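Local coordinates for D-isomer specific 2-hydroxyacid dehydrogenase family protein (Aeromonas salmonicida subsp. salmonicida, PDB 3HG7) that probably acts as an NAD-dependent oxidoreductase of the D-2-hydroxyacid dehydrogenase family, interconverting 2-hydroxy acids and 2-oxo acids, at residues E47-M52 with A65-W70; T7-S12 with K43-A48; D89-N94 with Q304-K309. The protein carries 1 engineered substitution. All coordinates share one frame; numbering follows the deposited sequence.

Contact 1: E47-M52 with A65-W70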
loop_
_atom_site.group_PDB
_atom_site.type_symbol
_atom_site.label_atom_id
_atom_site.label_comp_id
_atom_site.label_asym_id
_atom_site.label_seq_id
_atom_site.Cartn_x
_atom_site.Cartn_y
_atom_site.Cartn_z
ATOM N N GLU A 47 -0.584 19.437 24.370
ATOM C CA GLU A 47 -0.497 20.778 23.816
ATOM C C GLU A 47 -0.756 20.928 22.311
ATOM O O GLU A 47 -0.851 22.056 21.822
ATOM C CB GLU A 47 0.841 21.393 24.158
ATOM C CG GLU A 47 0.940 21.682 25.649
ATOM C CD GLU A 47 2.303 22.166 26.039
ATOM O OE1 GLU A 47 2.996 21.441 26.796
ATOM O OE2 GLU A 47 2.696 23.256 25.561
ATOM N N ALA A 48 -0.890 19.811 21.607
ATOM C CA ALA A 48 -0.955 19.831 20.132
ATOM C C ALA A 48 -2.379 20.004 19.636
ATOM O O ALA A 48 -3.263 19.177 19.929
ATOM C CB ALA A 48 -0.371 18.553 19.575
ATOM N N HIS A 49 -2.603 21.078 18.890
ATOM C CA HIS A 49 -3.819 21.175 18.086
ATOM C C HIS A 49 -3.770 20.331 16.820
ATOM O O HIS A 49 -4.802 19.851 16.375
ATOM C CB HIS A 49 -4.107 22.626 17.729
ATOM C CG HIS A 49 -4.042 23.531 18.909
ATOM N ND1 HIS A 49 -2.888 24.199 19.251
ATOM C CD2 HIS A 49 -4.955 23.832 19.866
ATOM C CE1 HIS A 49 -3.105 24.908 20.351
ATOM N NE2 HIS A 49 -4.343 24.692 20.752
ATOM N N ILE A 50 -2.576 20.154 16.261
ATOM C CA ILE A 50 -2.413 19.403 15.011
ATOM C C ILE A 50 -1.373 18.357 15.279
ATOM O O ILE A 50 -0.401 18.637 15.957
ATOM C CB ILE A 50 -1.925 20.319 13.847
ATOM C CG1 ILE A 50 -2.920 21.495 13.678
ATOM C CG2 ILE A 50 -1.883 19.523 12.509
ATOM C CD1 ILE A 50 -2.527 22.451 12.582
ATOM N N LEU A 51 -1.556 17.157 14.738
ATOM C CA LEU A 51 -0.532 16.118 14.888
ATOM C C LEU A 51 -0.177 15.544 13.498
ATOM O O LEU A 51 -1.070 15.290 12.670
ATOM C CB LEU A 51 -1.095 15.006 15.773
ATOM C CG LEU A 51 -0.167 13.825 16.071
ATOM C CD1 LEU A 51 0.964 14.266 17.001
ATOM C CD2 LEU A 51 -0.982 12.694 16.699
ATOM N N MET A 52 1.114 15.343 13.227
ATOM C CA MET A 52 1.496 14.549 12.038
ATOM C C MET A 52 2.368 13.393 12.526
ATOM O O MET A 52 3.388 13.640 13.180
ATOM C CB MET A 52 2.264 15.383 11.021
ATOM C CG MET A 52 2.706 14.544 9.771
ATOM S SD MET A 52 2.624 15.296 8.100
ATOM C CE MET A 52 3.799 16.594 8.388
ATOM N N ALA A 65 -4.319 13.550 24.046
ATOM C CA ALA A 65 -4.368 14.568 22.999
ATOM C C ALA A 65 -5.657 15.406 23.104
ATOM O O ALA A 65 -6.476 15.441 22.172
ATOM C CB ALA A 65 -4.194 13.935 21.571
ATOM N N ASN A 66 -5.813 16.077 24.249
ATOM C CA ASN A 66 -7.079 16.745 24.557
ATOM C C ASN A 66 -7.284 18.137 23.939
ATOM O O ASN A 66 -8.338 18.773 24.153
ATOM C CB ASN A 66 -7.311 16.726 26.061
ATOM C CG ASN A 66 -7.524 15.318 26.573
ATOM O OD1 ASN A 66 -8.395 14.598 26.086
ATOM N ND2 ASN A 66 -6.725 14.914 27.549
ATOM N N LYS A 67 -6.299 18.591 23.166
ATOM C CA LYS A 67 -6.463 19.794 22.344
ATOM C C LYS A 67 -6.490 19.445 20.860
ATOM O O LYS A 67 -6.544 20.334 19.994
ATOM C CB LYS A 67 -5.318 20.747 22.616
ATOM C CG LYS A 67 -5.458 21.491 23.953
ATOM C CD LYS A 67 -4.290 22.441 24.063
ATOM C CE LYS A 67 -4.350 23.383 25.266
ATOM N NZ LYS A 67 -3.381 24.477 24.870
ATOM N N LEU A 68 -6.437 18.157 20.554
ATOM C CA LEU A 68 -6.274 17.740 19.160
ATOM C C LEU A 68 -7.534 17.955 18.313
ATOM O O LEU A 68 -8.614 17.498 18.699
ATOM C CB LEU A 68 -5.852 16.264 19.090
ATOM C CG LEU A 68 -5.639 15.701 17.673
ATOM C CD1 LEU A 68 -4.456 16.391 16.991
ATOM C CD2 LEU A 68 -5.406 14.220 17.715
ATOM N N SER A 69 -7.357 18.662 17.196
ATOM C CA SER A 69 -8.376 19.006 16.216
ATOM C C SER A 69 -8.205 18.264 14.899
ATOM O O SER A 69 -9.200 17.893 14.226
ATOM C CB SER A 69 -8.263 20.512 15.927
ATOM O OG SER A 69 -8.760 21.215 17.051
ATOM N N TRP A 70 -6.944 18.118 14.489
ATOM C CA TRP A 70 -6.601 17.474 13.207
ATOM C C TRP A 70 -5.281 16.670 13.275
ATOM O O TRP A 70 -4.226 17.163 13.682
ATOM C CB TRP A 70 -6.575 18.498 12.076
ATOM C CG TRP A 70 -6.008 17.992 10.801
ATOM C CD1 TRP A 70 -6.252 16.780 10.194
ATOM C CD2 TRP A 70 -5.062 18.670 9.979
ATOM N NE1 TRP A 70 -5.513 16.681 9.054
ATOM C CE2 TRP A 70 -4.760 17.820 8.906
ATOM C CE3 TRP A 70 -4.414 19.909 10.069
ATOM C CZ2 TRP A 70 -3.832 18.166 7.906
ATOM C CZ3 TRP A 70 -3.506 20.261 9.080
ATOM C CH2 TRP A 70 -3.231 19.392 8.001
HETATM O O HOH W 1 -0.920 24.414 23.181
HETATM O O HOH W 2 -3.691 17.495 22.065
HETATM O O HOH W 3 -4.745 26.198 23.144
#
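The carbonyl oxygen H49 O is gripped by two consecutive amides of the facing chain: S69 N donates a nearly straight bond of 2.9 Å, tilted 21° from the carbonyl plane, and W70 N adds a weak one at 3.3 Å. Two residues on, L51 N returns a bond of 2.9 Å to W70 O, this time in the carbonyl plane. I50 thus sits opposite W70 as a parallel bridge, where strands 50-53 and 70-73 begin to run side by side in the five-stranded parallel sheet that also includes strand 6-11. On one face of the sheet I50 CG2 presses on the indole at W70 CE3, 3.5 Å away, meeting the ring obliquely; helix 286-301 covers this pair through F293. A branched aliphatic chain and a broad aromatic suit such a buried layer, and W70 NE1 still finds T93 OG1. L68 CD1 reaches L51 CB at 3.8 Å. Nearer the surface, K67 runs extended alongside the H49 ring, whose ND1 is hydrogen-bonded to T7 N. K67 NZ donates to two waters, one bound to E47 O and the other lying in the ring plane at H49 NE2, 2.9 Å away.

Contact 2: T7-S12 with K43-A48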
loop_
_atom_site.group_PDB
_atom_site.type_symbol
_atom_site.label_atom_id
_atom_site.label_comp_id
_atom_site.label_asym_id
_atom_site.label_seq_id
_atom_site.Cartn_x
_atom_site.Cartn_y
_atom_site.Cartn_z
ATOM N N THR A 7 -0.374 24.747 17.768
ATOM C CA THR A 7 0.815 23.903 17.930
ATOM C C THR A 7 0.660 22.626 17.114
ATOM O O THR A 7 -0.372 21.979 17.197
ATOM C CB THR A 7 1.006 23.551 19.405
ATOM O OG1 THR A 7 1.322 24.751 20.142
ATOM C CG2 THR A 7 2.186 22.538 19.598
ATOM N N LEU A 8 1.673 22.318 16.314
ATOM C CA LEU A 8 1.772 21.060 15.576
ATOM C C LEU A 8 2.805 20.208 16.317
ATOM O O LEU A 8 3.880 20.706 16.654
ATOM C CB LEU A 8 2.291 21.307 14.169
ATOM C CG LEU A 8 2.819 20.087 13.377
ATOM C CD1 LEU A 8 1.709 19.043 13.138
ATOM C CD2 LEU A 8 3.387 20.565 12.053
ATOM N N LEU A 9 2.479 18.942 16.561
ATOM C CA LEU A 9 3.480 18.005 17.091
ATOM C C LEU A 9 3.843 16.986 16.013
ATOM O O LEU A 9 2.945 16.371 15.457
ATOM C CB LEU A 9 2.971 17.283 18.348
ATOM C CG LEU A 9 3.940 16.235 18.968
ATOM C CD1 LEU A 9 5.237 16.897 19.426
ATOM C CD2 LEU A 9 3.268 15.570 20.193
ATOM N N LEU A 10 5.158 16.790 15.782
ATOM C CA LEU A 10 5.673 15.816 14.808
ATOM C C LEU A 10 6.082 14.571 15.584
ATOM O O LEU A 10 6.888 14.668 16.501
ATOM C CB LEU A 10 6.909 16.385 14.100
ATOM C CG LEU A 10 6.622 17.652 13.276
ATOM C CD1 LEU A 10 7.897 18.166 12.701
ATOM C CD2 LEU A 10 5.654 17.281 12.143
ATOM N N LEU A 11 5.453 13.448 15.253
ATOM C CA LEU A 11 5.679 12.166 15.917
ATOM C C LEU A 11 5.856 11.092 14.807
ATOM O O LEU A 11 5.068 10.109 14.690
ATOM C CB LEU A 11 4.500 11.856 16.817
ATOM C CG LEU A 11 4.448 10.584 17.640
ATOM C CD1 LEU A 11 5.604 10.547 18.617
ATOM C CD2 LEU A 11 3.123 10.583 18.388
ATOM N N SER A 12 6.905 11.305 14.005
ATOM C CA SER A 12 7.224 10.465 12.851
ATOM C C SER A 12 8.685 9.988 12.852
ATOM O O SER A 12 9.568 10.695 13.313
ATOM C CB SER A 12 6.994 11.246 11.559
ATOM O OG SER A 12 7.415 10.479 10.436
ATOM N N LYS A 43 4.903 14.419 27.246
ATOM C CA LYS A 43 4.899 15.733 27.800
ATOM C C LYS A 43 4.287 16.763 26.879
ATOM O O LYS A 43 3.895 17.834 27.338
ATOM C CB LYS A 43 6.322 16.168 28.168
ATOM C CG LYS A 43 7.056 15.135 29.016
ATOM C CD LYS A 43 8.383 15.660 29.506
ATOM C CE LYS A 43 9.047 14.629 30.404
ATOM N NZ LYS A 43 10.485 14.486 30.036
ATOM N N LEU A 44 4.215 16.448 25.592
ATOM C CA LEU A 44 3.883 17.463 24.592
ATOM C C LEU A 44 2.541 17.291 23.920
ATOM O O LEU A 44 1.988 18.270 23.439
ATOM C CB LEU A 44 4.967 17.540 23.508
ATOM C CG LEU A 44 6.379 17.907 23.986
ATOM C CD1 LEU A 44 7.317 17.765 22.817
ATOM C CD2 LEU A 44 6.394 19.345 24.507
ATOM N N ILE A 45 2.000 16.081 23.899
ATOM C CA ILE A 45 0.856 15.823 23.019
ATOM C C ILE A 45 -0.400 16.559 23.472
ATOM O O ILE A 45 -1.220 16.977 22.634
ATOM C CB ILE A 45 0.567 14.331 22.832
ATOM C CG1 ILE A 45 -0.562 14.169 21.808
ATOM C CG2 ILE A 45 0.253 13.663 24.193
ATOM C CD1 ILE A 45 -0.435 13.066 20.892
ATOM N N GLY A 46 -0.535 16.749 24.791
ATOM C CA GLY A 46 -1.688 17.491 25.308
ATOM C C GLY A 46 -1.734 18.921 24.813
ATOM O O GLY A 46 -2.799 19.546 24.850
ATOM N N GLU A 47 -0.584 19.437 24.370
ATOM C CA GLU A 47 -0.497 20.778 23.816
ATOM C C GLU A 47 -0.756 20.928 22.311
ATOM O O GLU A 47 -0.851 22.056 21.822
ATOM C CB GLU A 47 0.841 21.393 24.158
ATOM C CG GLU A 47 0.940 21.682 25.649
ATOM C CD GLU A 47 2.303 22.166 26.039
ATOM O OE1 GLU A 47 2.996 21.441 26.796
ATOM O OE2 GLU A 47 2.696 23.256 25.561
ATOM N N ALA A 48 -0.890 19.811 21.607
ATOM C CA ALA A 48 -0.955 19.831 20.132
ATOM C C ALA A 48 -2.379 20.004 19.636
ATOM O O ALA A 48 -3.263 19.177 19.929
ATOM C CB ALA A 48 -0.371 18.553 19.575
#
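Apolar packing carries most of this contact, and L9 is its centre, touching L44 at the end of helix 38-44 and I45 and A48 beyond it. With CG anti to the backbone N (chi1 178°), the leucine sends its two methyls to different partners: CD1 meets L44 CD1 at 4.1 Å, the two side chains crossing at about a right angle, while CD2 rests over the backbone of I45, 3.7 Å from I45 CA. Lower down, L9 CB touches the small methyl A48 CB at 3.8 Å. There is no hydrogen bond across the contact; T7 CB lies 3.4 Å from E47 O, and the polar ends of both residues turn to one outside partner: R31 NH2 hydrogen-bonds T7 OG1 and forms a salt bridge with E47 OE2. Within the turn itself, E47 N bonds L44 O and A48 N bonds I45 O, both at 3.0 Å, which keeps residues 44-47 coiled; A48 is already extended. Helix 38-44 crosses from strand 30-34 to strand 50-53, and its end packs over the intervening strand 6-11, an arrangement characteristic of the beta-alpha-beta crossover in a flavodoxin-like parallel alpha/beta sheet.

Contact 3: D89-N94 with Q304-K309; sequences DYQLTN and QPLDGK
Q91 reaches from strand 91-93 to the L306 side chain. Its CB is 4.0 Å from L306 CD1, and CG, anti to the carbonyl carbon (chi1 -60°), carries the extended chain across the L306 side chain. The bent K309 crosses the glutamine at about a right angle, bringing its NZ to 4.2 Å from Q91 CG. CD passes 3.7 Å from the same leucine methyl, L306 CD1. At the tip the amide divides its two ends between waters: OE1 accepts from one at 2.6 Å that in turn accepts a hydrogen bond from L306 N, and NE2 donates to another that is bound to Q304 O. Glutamine suits this partly exposed place because one group can both accept and donate. Further along, T93 lays CG2 against L306 CB at 3.7 Å, leaving OG1 to Q72. The direct backbone link comes next: N94 N donates to G308 O at 2.9 Å, the donor tilted 26° from the carbonyl plane. G308 has positive phi (78°), a conformation that favours glycine, and its carbonyl faces N94. The loop following helix 286-301 is in this way laid beside the edge strand 91-93 of the sheet. The chemistry implies a join that is direct at N94 and water-mediated at Q91.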
loop_
_atom_site.group_PDB
_atom_site.type_symbol
_atom_site.label_atom_id
_atom_site.label_comp_id
_atom_site.label_asym_id
_atom_site.label_seq_id
_atom_site.Cartn_x
_atom_site.Cartn_y
_atom_site.Cartn_z
ATOM N N ASP A 89 -12.978 12.443 18.428
ATOM C CA ASP A 89 -13.372 13.847 18.526
ATOM C C ASP A 89 -12.348 14.777 17.868
ATOM O O ASP A 89 -11.992 15.819 18.436
ATOM C CB ASP A 89 -13.583 14.251 20.002
ATOM C CG ASP A 89 -12.360 13.956 20.865
ATOM O OD1 ASP A 89 -11.372 13.387 20.342
ATOM O OD2 ASP A 89 -12.379 14.289 22.061
ATOM N N TYR A 90 -11.870 14.367 16.701
ATOM C CA TYR A 90 -10.907 15.099 15.887
ATOM C C TYR A 90 -11.030 14.662 14.413
ATOM O O TYR A 90 -11.678 13.643 14.093
ATOM C CB TYR A 90 -9.460 14.879 16.406
ATOM C CG TYR A 90 -8.940 13.469 16.170
ATOM C CD1 TYR A 90 -9.184 12.453 17.086
ATOM C CD2 TYR A 90 -8.258 13.152 14.993
ATOM C CE1 TYR A 90 -8.745 11.152 16.856
ATOM C CE2 TYR A 90 -7.790 11.859 14.752
ATOM C CZ TYR A 90 -8.041 10.863 15.699
ATOM O OH TYR A 90 -7.592 9.573 15.463
ATOM N N GLN A 91 -10.403 15.414 13.515
ATOM C CA GLN A 91 -10.405 15.068 12.104
ATOM C C GLN A 91 -9.164 14.252 11.812
ATOM O O GLN A 91 -8.053 14.719 12.039
ATOM C CB GLN A 91 -10.371 16.303 11.218
ATOM C CG GLN A 91 -11.546 17.255 11.416
ATOM C CD GLN A 91 -11.785 18.083 10.185
ATOM O OE1 GLN A 91 -12.240 17.572 9.162
ATOM N NE2 GLN A 91 -11.428 19.354 10.254
ATOM N N LEU A 92 -9.358 13.052 11.295
ATOM C CA LEU A 92 -8.216 12.239 10.838
ATOM C C LEU A 92 -8.138 12.273 9.311
ATOM O O LEU A 92 -9.153 12.030 8.636
ATOM C CB LEU A 92 -8.377 10.792 11.314
ATOM C CG LEU A 92 -7.339 9.766 10.827
ATOM C CD1 LEU A 92 -5.903 10.057 11.344
ATOM C CD2 LEU A 92 -7.855 8.421 11.298
ATOM N N THR A 93 -6.951 12.572 8.768
ATOM C CA THR A 93 -6.698 12.395 7.329
ATOM C C THR A 93 -5.543 11.435 7.089
ATOM O O THR A 93 -4.618 11.341 7.892
ATOM C CB THR A 93 -6.373 13.719 6.631
ATOM O OG1 THR A 93 -5.270 14.314 7.297
ATOM C CG2 THR A 93 -7.577 14.691 6.679
ATOM N N ASN A 94 -5.590 10.719 5.977
ATOM C CA ASN A 94 -4.475 9.855 5.645
ATOM C C ASN A 94 -3.770 10.415 4.435
ATOM O O ASN A 94 -4.031 11.566 4.053
ATOM C CB ASN A 94 -4.961 8.426 5.450
ATOM C CG ASN A 94 -5.737 8.243 4.160
ATOM O OD1 ASN A 94 -6.336 9.190 3.635
ATOM N ND2 ASN A 94 -5.743 7.012 3.642
ATOM N N GLN A 304 -12.347 24.898 5.876
ATOM C CA GLN A 304 -12.793 24.147 4.700
ATOM C C GLN A 304 -12.524 22.633 4.756
ATOM O O GLN A 304 -11.643 22.177 5.513
ATOM C CB GLN A 304 -12.211 24.786 3.430
ATOM C CG GLN A 304 -12.738 26.233 3.288
ATOM C CD GLN A 304 -12.405 26.899 1.973
ATOM O OE1 GLN A 304 -13.253 27.582 1.385
ATOM N NE2 GLN A 304 -11.174 26.716 1.500
ATOM N N PRO A 305 -13.287 21.838 3.975
ATOM C CA PRO A 305 -13.135 20.373 4.055
ATOM C C PRO A 305 -11.737 19.890 3.744
ATOM O O PRO A 305 -11.110 20.352 2.784
ATOM C CB PRO A 305 -14.120 19.845 2.995
ATOM C CG PRO A 305 -15.068 20.944 2.744
ATOM C CD PRO A 305 -14.353 22.228 3.021
ATOM N N LEU A 306 -11.248 18.958 4.571
ATOM C CA LEU A 306 -9.939 18.359 4.371
ATOM C C LEU A 306 -9.980 17.237 3.359
ATOM O O LEU A 306 -10.997 16.535 3.246
ATOM C CB LEU A 306 -9.333 17.840 5.688
ATOM C CG LEU A 306 -9.480 18.775 6.887
ATOM C CD1 LEU A 306 -8.760 18.129 8.055
ATOM C CD2 LEU A 306 -8.828 20.095 6.473
ATOM N N ASP A 307 -8.886 17.106 2.623
ATOM C CA ASP A 307 -8.721 15.998 1.681
ATOM C C ASP A 307 -8.106 14.824 2.425
ATOM O O ASP A 307 -7.321 15.009 3.358
ATOM C CB ASP A 307 -7.827 16.400 0.508
ATOM C CG ASP A 307 -7.818 15.340 -0.636
ATOM O OD1 ASP A 307 -8.893 14.786 -0.978
ATOM O OD2 ASP A 307 -6.731 15.067 -1.171
ATOM N N GLY A 308 -8.492 13.620 2.016
ATOM C CA GLY A 308 -7.995 12.398 2.618
ATOM C C GLY A 308 -8.687 12.139 3.940
ATOM O O GLY A 308 -8.196 11.375 4.766
ATOM N N LYS A 309 -9.833 12.777 4.135
ATOM C CA LYS A 309 -10.528 12.693 5.396
ATOM C C LYS A 309 -11.075 11.290 5.590
ATOM O O LYS A 309 -11.679 10.714 4.678
ATOM C CB LYS A 309 -11.678 13.715 5.469
ATOM C CG LYS A 309 -12.684 13.382 6.529
ATOM C CD LYS A 309 -12.262 13.963 7.839
ATOM C CE LYS A 309 -13.128 15.155 8.148
ATOM N NZ LYS A 309 -14.133 14.863 9.191
HETATM O O HOH W 4 -13.204 18.262 6.815
HETATM O O HOH W 5 -11.791 21.401 8.228
#

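All three contacts belong to one parallel sheet but sample different depths of it. Contact 2 is the buried one, a helix end packed on strand 6-11 by aliphatic groups without a hydrogen bond between its segments. Contact 1 shares E47 and A48 with it and is partly buried: direct backbone bonds join neighbouring strands, while waters take over at the lysine end. Contact 3, also partly buried, lies at the edge strand and relies on a single backbone bond plus water bridges. Contacts 1 and 2 meet where I50 O faces L9 N at 3.0 Å; contacts 1 and 3 meet where S69 O faces Q91 N at 2.8 Å. Contacts 2 and 3 do not touch, their centres about 17 Å apart.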